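Local coordinates for protein VIN1 (Oscarella pearsei, PDB 6BFI) that probably binds actin filaments and may play a role in cell-cell adhesion, as a sponge member of the vinculin/alpha-catenin family, at residues 718-730 and 770-782. Residues are numbered along the deposited sequence; the frame is centred on the assembly and turned at random.
Sequences SKADLIRMAKEIA and LKILATVKATSMG
Ala726 and Ala774 meet methyl to methyl, CB to CB at 3.5 Å, where the axes of 718-730 and 770-778 come within 8.8 Å, antiparallel at 178°, as neighbours in a helical bundle of this vinculin-family protein. Apolar packing does most of the work here. Leu722 has CG trans to its own N (chi1 171°), which carries CD1 to the methyl of Ala774 and lays CD2 across the Lys777 chain at about a right angle, 3.7 Å from its CG. Ile723 closes on Ala778 from beside, CG1 to CB 3.8 Å. At the other end, CG2 of Ile729 rests on CD2 of Leu770 at 3.7 Å, and the methylenes of Lys771 run over Ala730, CD to CB 3.7 Å.

After Ala778 the chain leaves the helix at Thr779 and carries on past Lys719; Met781, extended beyond CG, lays its CE against the backbone of Ser718 and Lys719, 3.6 Å from Ser718 C. Lys719 slides past Met781 in the reverse direction, its CG 3.4 Å from Ala778 O. Shortening Lys719 to an alanine would probably uncover Ala778 O and one flank of Met781, leaving its thioether end freer to move.

Among polar groups, Thr775 OG1 bonds to Lys771 O, which also accepts Thr775 N from the opposite face of its plane. Lys777 O takes Ser780 OG, Ser780 N and Met781 N, pinning the turn.

Around the pair, helix 786-817 packs on Leu770 and Ile729 and takes the Lys777 amine through Asp789 and Thr793; helix 690-710 covers Leu722 and Ala726, and helix 8-32 touches Lys719 and Lys727.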
loop_
_atom_site.group_PDB
_atom_site.type_symbol
_atom_site.label_atom_id
_atom_site.label_comp_id
_atom_site.label_asym_id
_atom_site.label_seq_id
_atom_site.Cartn_x
_atom_site.Cartn_y
_atom_site.Cartn_z
ATOM N N SER A 718 12.109 -36.280 -11.444
ATOM C CA SER A 718 11.300 -35.151 -11.005
ATOM C C SER A 718 11.855 -33.806 -11.454
ATOM O O SER A 718 11.153 -32.793 -11.335
ATOM C CB SER A 718 11.172 -35.165 -9.479
ATOM O OG SER A 718 10.734 -36.432 -9.016
ATOM N N LYS A 719 13.083 -33.770 -11.970
ATOM C CA LYS A 719 13.704 -32.501 -12.335
ATOM C C LYS A 719 13.030 -31.884 -13.555
ATOM O O LYS A 719 12.645 -30.707 -13.537
ATOM C CB LYS A 719 15.196 -32.714 -12.585
ATOM C CG LYS A 719 15.893 -33.427 -11.442
ATOM C CD LYS A 719 17.152 -34.132 -11.902
ATOM C CE LYS A 719 17.687 -35.048 -10.813
ATOM N NZ LYS A 719 17.979 -34.301 -9.559
ATOM N N ALA A 720 12.877 -32.666 -14.627
ATOM C CA ALA A 720 12.228 -32.152 -15.828
ATOM C C ALA A 720 10.785 -31.759 -15.549
ATOM O O ALA A 720 10.295 -30.750 -16.070
ATOM C CB ALA A 720 12.293 -33.187 -16.949
ATOM N N ASP A 721 10.086 -32.547 -14.726
ATOM C CA ASP A 721 8.722 -32.194 -14.348
ATOM C C ASP A 721 8.695 -30.901 -13.543
ATOM O O ASP A 721 7.766 -30.095 -13.676
ATOM C CB ASP A 721 8.086 -33.341 -13.561
ATOM C CG ASP A 721 7.953 -34.611 -14.385
ATOM O OD1 ASP A 721 7.802 -34.502 -15.619
ATOM O OD2 ASP A 721 8.004 -35.715 -13.802
ATOM N N LEU A 722 9.716 -30.676 -12.711
ATOM C CA LEU A 722 9.784 -29.439 -11.939
ATOM C C LEU A 722 9.992 -28.234 -12.850
ATOM O O LEU A 722 9.285 -27.225 -12.731
ATOM C CB LEU A 722 10.901 -29.534 -10.897
ATOM C CG LEU A 722 11.259 -28.249 -10.144
ATOM C CD1 LEU A 722 10.024 -27.606 -9.523
ATOM C CD2 LEU A 722 12.312 -28.529 -9.081
ATOM N N ILE A 723 10.953 -28.323 -13.769
ATOM C CA ILE A 723 11.249 -27.194 -14.648
ATOM C C ILE A 723 10.064 -26.905 -15.563
ATOM O O ILE A 723 9.595 -25.760 -15.664
ATOM C CB ILE A 723 12.530 -27.471 -15.455
ATOM C CG1 ILE A 723 13.723 -27.637 -14.512
ATOM C CG2 ILE A 723 12.774 -26.365 -16.465
ATOM C CD1 ILE A 723 15.013 -28.007 -15.213
ATOM N N ARG A 724 9.562 -27.942 -16.239
ATOM C CA ARG A 724 8.418 -27.777 -17.129
ATOM C C ARG A 724 7.209 -27.233 -16.378
ATOM O O ARG A 724 6.492 -26.363 -16.887
ATOM C CB ARG A 724 8.082 -29.114 -17.791
ATOM C CG ARG A 724 6.811 -29.106 -18.616
ATOM C CD ARG A 724 6.536 -30.482 -19.196
ATOM N NE ARG A 724 6.498 -31.510 -18.159
ATOM C CZ ARG A 724 5.419 -31.805 -17.442
ATOM N NH1 ARG A 724 4.284 -31.148 -17.648
ATOM N NH2 ARG A 724 5.472 -32.755 -16.519
ATOM N N MET A 725 6.975 -27.729 -15.160
ATOM C CA MET A 725 5.852 -27.238 -14.370
ATOM C C MET A 725 6.026 -25.762 -14.025
ATOM O O MET A 725 5.059 -24.991 -14.061
ATOM C CB MET A 725 5.699 -28.074 -13.102
ATOM C CG MET A 725 4.439 -27.764 -12.320
ATOM S SD MET A 725 2.971 -27.883 -13.359
ATOM C CE MET A 725 3.012 -29.613 -13.812
ATOM N N ALA A 726 7.254 -25.350 -13.698
ATOM C CA ALA A 726 7.510 -23.939 -13.427
ATOM C C ALA A 726 7.222 -23.082 -14.650
ATOM O O ALA A 726 6.618 -22.007 -14.534
ATOM C CB ALA A 726 8.951 -23.741 -12.967
ATOM N N LYS A 727 7.643 -23.539 -15.831
ATOM C CA LYS A 727 7.376 -22.771 -17.043
ATOM C C LYS A 727 5.879 -22.690 -17.330
ATOM O O LYS A 727 5.374 -21.642 -17.755
ATOM C CB LYS A 727 8.130 -23.379 -18.226
ATOM C CG LYS A 727 9.642 -23.340 -18.067
ATOM C CD LYS A 727 10.353 -23.460 -19.409
ATOM C CE LYS A 727 11.099 -24.778 -19.535
ATOM N NZ LYS A 727 11.784 -24.891 -20.853
ATOM N N GLU A 728 5.150 -23.784 -17.089
ATOM C CA GLU A 728 3.704 -23.763 -17.292
ATOM C C GLU A 728 3.024 -22.798 -16.328
ATOM O O GLU A 728 2.103 -22.066 -16.716
ATOM C CB GLU A 728 3.134 -25.174 -17.146
ATOM C CG GLU A 728 3.183 -25.987 -18.433
ATOM C CD GLU A 728 3.026 -27.479 -18.203
ATOM O OE1 GLU A 728 3.692 -28.262 -18.913
ATOM O OE2 GLU A 728 2.243 -27.869 -17.312
ATOM N N ILE A 729 3.468 -22.773 -15.068
ATOM C CA ILE A 729 2.920 -21.817 -14.109
ATOM C C ILE A 729 3.237 -20.392 -14.540
ATOM O O ILE A 729 2.423 -19.477 -14.363
ATOM C CB ILE A 729 3.451 -22.113 -12.694
ATOM C CG1 ILE A 729 2.948 -23.470 -12.209
ATOM C CG2 ILE A 729 3.027 -21.023 -11.717
ATOM C CD1 ILE A 729 3.471 -23.859 -10.849
ATOM N N ALA A 730 4.421 -20.178 -15.120
ATOM C CA ALA A 730 4.783 -18.844 -15.587
ATOM C C ALA A 730 3.869 -18.393 -16.719
ATOM O O ALA A 730 3.389 -17.252 -16.729
ATOM C CB ALA A 730 6.246 -18.822 -16.031
ATOM N N LEU A 770 10.544 -17.426 -10.412
ATOM C CA LEU A 770 10.057 -18.786 -10.208
ATOM C C LEU A 770 10.755 -19.758 -11.148
ATOM O O LEU A 770 11.219 -20.822 -10.726
ATOM C CB LEU A 770 8.540 -18.844 -10.406
ATOM C CG LEU A 770 7.909 -20.235 -10.292
ATOM C CD1 LEU A 770 8.000 -20.762 -8.866
ATOM C CD2 LEU A 770 6.466 -20.215 -10.765
ATOM N N LYS A 771 10.840 -19.406 -12.434
ATOM C CA LYS A 771 11.507 -20.291 -13.383
ATOM C C LYS A 771 12.985 -20.445 -13.048
ATOM O O LYS A 771 13.523 -21.561 -13.077
ATOM C CB LYS A 771 11.327 -19.769 -14.808
ATOM C CG LYS A 771 9.890 -19.821 -15.298
ATOM C CD LYS A 771 9.790 -19.441 -16.762
ATOM C CE LYS A 771 10.238 -18.011 -16.994
ATOM N NZ LYS A 771 10.135 -17.639 -18.431
ATOM N N ILE A 772 13.656 -19.341 -12.709
ATOM C CA ILE A 772 15.077 -19.423 -12.374
ATOM C C ILE A 772 15.287 -20.302 -11.144
ATOM O O ILE A 772 16.135 -21.204 -11.137
ATOM C CB ILE A 772 15.664 -18.015 -12.171
ATOM C CG1 ILE A 772 15.607 -17.222 -13.479
ATOM C CG2 ILE A 772 17.092 -18.104 -11.656
ATOM C CD1 ILE A 772 16.107 -15.799 -13.357
ATOM N N LEU A 773 14.506 -20.061 -10.088
ATOM C CA LEU A 773 14.716 -20.770 -8.831
ATOM C C LEU A 773 14.336 -22.239 -8.939
ATOM O O LEU A 773 14.953 -23.086 -8.283
ATOM C CB LEU A 773 13.928 -20.092 -7.710
ATOM C CG LEU A 773 14.404 -18.684 -7.331
ATOM C CD1 LEU A 773 13.443 -18.025 -6.346
ATOM C CD2 LEU A 773 15.813 -18.720 -6.772
ATOM N N ALA A 774 13.322 -22.562 -9.747
ATOM C CA ALA A 774 12.995 -23.961 -9.991
ATOM C C ALA A 774 14.090 -24.647 -10.796
ATOM O O ALA A 774 14.402 -25.820 -10.555
ATOM C CB ALA A 774 11.654 -24.070 -10.709
ATOM N N THR A 775 14.684 -23.936 -11.761
ATOM C CA THR A 775 15.808 -24.510 -12.497
ATOM C C THR A 775 16.999 -24.751 -11.578
ATOM O O THR A 775 17.719 -25.746 -11.731
ATOM C CB THR A 775 16.200 -23.599 -13.661
ATOM O OG1 THR A 775 15.071 -23.408 -14.520
ATOM C CG2 THR A 775 17.338 -24.215 -14.465
ATOM N N VAL A 776 17.217 -23.860 -10.608
ATOM C CA VAL A 776 18.307 -24.052 -9.655
ATOM C C VAL A 776 18.011 -25.228 -8.733
ATOM O O VAL A 776 18.897 -26.040 -8.434
ATOM C CB VAL A 776 18.559 -22.754 -8.865
ATOM C CG1 VAL A 776 19.596 -22.981 -7.773
ATOM C CG2 VAL A 776 19.013 -21.653 -9.799
ATOM N N LYS A 777 16.762 -25.345 -8.273
ATOM C CA LYS A 777 16.390 -26.443 -7.385
ATOM C C LYS A 777 16.502 -27.789 -8.087
ATOM O O LYS A 777 16.930 -28.780 -7.482
ATOM C CB LYS A 777 14.969 -26.227 -6.860
ATOM C CG LYS A 777 14.366 -27.426 -6.144
ATOM C CD LYS A 777 15.136 -27.777 -4.883
ATOM C CE LYS A 777 14.535 -28.996 -4.200
ATOM N NZ LYS A 777 15.270 -29.354 -2.957
ATOM N N ALA A 778 16.127 -27.846 -9.368
ATOM C CA ALA A 778 16.177 -29.108 -10.099
ATOM C C ALA A 778 17.604 -29.616 -10.261
ATOM O O ALA A 778 17.830 -30.831 -10.298
ATOM C CB ALA A 778 15.512 -28.950 -11.465
ATOM N N THR A 779 18.577 -28.713 -10.363
ATOM C CA THR A 779 19.970 -29.093 -10.551
ATOM C C THR A 779 20.700 -29.342 -9.237
ATOM O O THR A 779 21.914 -29.566 -9.250
ATOM C CB THR A 779 20.706 -28.020 -11.354
ATOM O OG1 THR A 779 20.649 -26.771 -10.652
ATOM C CG2 THR A 779 20.062 -27.855 -12.720
ATOM N N SER A 780 19.994 -29.308 -8.111
ATOM C CA SER A 780 20.595 -29.556 -6.809
ATOM C C SER A 780 19.966 -30.716 -6.056
ATOM O O SER A 780 20.676 -31.411 -5.326
ATOM C CB SER A 780 20.516 -28.295 -5.933
ATOM O OG SER A 780 19.171 -27.909 -5.720
ATOM N N MET A 781 18.663 -30.944 -6.205
ATOM C CA MET A 781 18.032 -32.072 -5.536
ATOM C C MET A 781 18.482 -33.381 -6.172
ATOM O O MET A 781 18.820 -33.440 -7.358
ATOM C CB MET A 781 16.510 -31.952 -5.590
ATOM C CG MET A 781 15.900 -32.206 -6.959
ATOM S SD MET A 781 14.096 -32.190 -6.904
ATOM C CE MET A 781 13.703 -32.542 -8.615
ATOM N N GLY A 782 18.487 -34.438 -5.367
ATOM C CA GLY A 782 18.967 -35.726 -5.825
ATOM C C GLY A 782 20.476 -35.833 -5.770
ATOM O O GLY A 782 21.133 -36.005 -6.801
#